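PDB 2E7Z: acetylene hydratase from Pelobacter acetylenicus, which catalyses the hydration of acetylene to acetaldehyde, using a tungsten bis(molybdopterin guanine dinucleotide) cofactor and a [4Fe-4S] cluster. Local coordinates for residues 496-499 with 500-504. Residues are numbered along the deposited sequence; the frame is centred on the assembly and turned at random.
Sequences RELA and VRMGL
A Schellman motif closes the C-terminal end of helix 491-501, where Ala499 O accepts a bond from Leu504 N at 2.9 Å, Gly503 N bonds back to Val500 O, and Gly503, with positive phi (91°), reverses the chain. A side chain at Gly503 would press on the carbonyl oxygen of Met502, which explains the glycine at this point of the turn. One turn back, Val500 N bonds to Arg496 O at 2.9 Å and Met502 N to Leu498 O, whereas the i-to-i+4 bond from Arg501 N to Glu497 O is long and weak at 3.4 Å. The Arg501 side chain reinforces that spot: NH1 gives a second bond to Glu497 O at 3.0 Å, from above the carbonyl plane, and a nearly straight hydrogen bond to Glu497 OE1 at 2.8 Å, part of a salt bridge. OE1 is met on its anti side, with carboxylate and guanidinium planes 60° apart. The Glu497 chain, bent at chi2 (-71°), curls its carboxylate toward this NH1. A water bridges OE1 and Arg501 NH2. Asp85 and Asp81 of helix 80-98 take NE and NH2 in further salt bridges, tying the helix end to that neighbour. On another side, Leu498 CD1 packs on Met502 CG at 4.0 Å, the two side chains running alongside each other, and Ala499 CB approaches Leu504 CB at 4.2 Å; helix 118-126 adjoins both pairs through Phe122, Leu126 and Leu125. Val500 CG2 lies over one face of the Arg496 guanidinium, whose NH2 bonds to Phe508 O. A leucine in place of Arg501 would probably leave the carboxylates of Glu497, Asp81 and Asp85 without this shared cationic partner and Glu497 O without its side-chain donor. One guanidinium thus serves three carboxylates and a backbone carbonyl, probably offsetting negative charge gathered where the helix ends.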
loop_
_atom_site.group_PDB
_atom_site.type_symbol
_atom_site.label_atom_id
_atom_site.label_comp_id
_atom_site.label_asym_id
_atom_site.label_seq_id
_atom_site.Cartn_x
_atom_site.Cartn_y
_atom_site.Cartn_z
ATOM N N ARG A 496 -5.342 2.512 -23.959
ATOM C CA ARG A 496 -5.147 2.276 -25.381
ATOM C C ARG A 496 -5.682 3.430 -26.218
ATOM O O ARG A 496 -5.055 3.858 -27.191
ATOM C CB ARG A 496 -5.812 0.984 -25.836
ATOM C CG ARG A 496 -5.411 0.654 -27.272
ATOM C CD ARG A 496 -6.162 -0.525 -27.866
ATOM N NE ARG A 496 -5.384 -0.996 -29.026
ATOM C CZ ARG A 496 -5.496 -0.548 -30.278
ATOM N NH1 ARG A 496 -6.440 0.338 -30.609
ATOM N NH2 ARG A 496 -4.689 -1.039 -31.221
ATOM N N GLU A 497 -6.870 3.909 -25.871
ATOM C CA GLU A 497 -7.473 5.005 -26.633
ATOM C C GLU A 497 -6.590 6.252 -26.572
ATOM O O GLU A 497 -6.421 6.965 -27.564
ATOM C CB GLU A 497 -8.876 5.317 -26.110
ATOM C CG GLU A 497 -9.894 4.236 -26.421
ATOM C CD GLU A 497 -10.258 4.168 -27.886
ATOM O OE1 GLU A 497 -10.333 5.225 -28.543
ATOM O OE2 GLU A 497 -10.503 3.047 -28.368
ATOM N N LEU A 498 -6.003 6.520 -25.416
ATOM C CA LEU A 498 -5.085 7.645 -25.315
ATOM C C LEU A 498 -3.792 7.377 -26.092
ATOM O O LEU A 498 -3.313 8.252 -26.802
ATOM C CB LEU A 498 -4.808 7.978 -23.837
ATOM C CG LEU A 498 -3.973 9.218 -23.550
ATOM C CD1 LEU A 498 -4.511 10.497 -24.216
ATOM C CD2 LEU A 498 -3.913 9.410 -22.041
ATOM N N ALA A 499 -3.235 6.172 -25.959
ATOM C CA ALA A 499 -2.002 5.805 -26.658
ATOM C C ALA A 499 -2.159 5.989 -28.154
ATOM O O ALA A 499 -1.273 6.532 -28.809
ATOM C CB ALA A 499 -1.655 4.380 -26.344
ATOM N N VAL A 500 -3.278 5.541 -28.713
ATOM C CA VAL A 500 -3.502 5.710 -30.150
ATOM C C VAL A 500 -3.454 7.190 -30.540
ATOM O O VAL A 500 -2.765 7.569 -31.498
ATOM C CB VAL A 500 -4.820 5.034 -30.589
ATOM C CG1 VAL A 500 -5.192 5.418 -32.027
ATOM C CG2 VAL A 500 -4.728 3.503 -30.424
ATOM N N ARG A 501 -4.123 8.035 -29.763
ATOM C CA ARG A 501 -4.151 9.472 -30.056
ATOM C C ARG A 501 -2.812 10.158 -29.877
ATOM O O ARG A 501 -2.564 11.197 -30.476
ATOM C CB ARG A 501 -5.225 10.169 -29.223
ATOM C CG ARG A 501 -6.648 9.761 -29.599
ATOM C CD ARG A 501 -7.627 10.170 -28.502
ATOM N NE ARG A 501 -9.031 10.047 -28.884
ATOM C CZ ARG A 501 -9.709 8.901 -28.920
ATOM N NH1 ARG A 501 -9.118 7.735 -28.593
ATOM N NH2 ARG A 501 -10.982 8.924 -29.271
ATOM N N MET A 502 -1.960 9.582 -29.046
ATOM C CA MET A 502 -0.615 10.109 -28.820
ATOM C C MET A 502 0.397 9.571 -29.830
ATOM O O MET A 502 1.586 9.859 -29.712
ATOM C CB MET A 502 -0.148 9.805 -27.374
ATOM C CG MET A 502 -1.064 10.434 -26.278
ATOM S SD MET A 502 -1.292 12.233 -26.412
ATOM C CE MET A 502 0.347 12.828 -25.892
ATOM N N GLY A 503 -0.072 8.767 -30.786
ATOM C CA GLY A 503 0.769 8.253 -31.874
ATOM C C GLY A 503 1.461 6.919 -31.615
ATOM O O GLY A 503 2.403 6.539 -32.326
ATOM N N LEU A 504 1.000 6.208 -30.587
ATOM C CA LEU A 504 1.655 5.004 -30.114
ATOM C C LEU A 504 0.920 3.693 -30.453
ATOM O O LEU A 504 1.220 2.651 -29.858
ATOM C CB LEU A 504 1.849 5.095 -28.594
ATOM C CG LEU A 504 2.627 6.311 -28.092
ATOM C CD1 LEU A 504 2.540 6.347 -26.587
ATOM C CD2 LEU A 504 4.099 6.259 -28.563
HETATM O O HOH W 1 -12.722 6.656 -29.251
#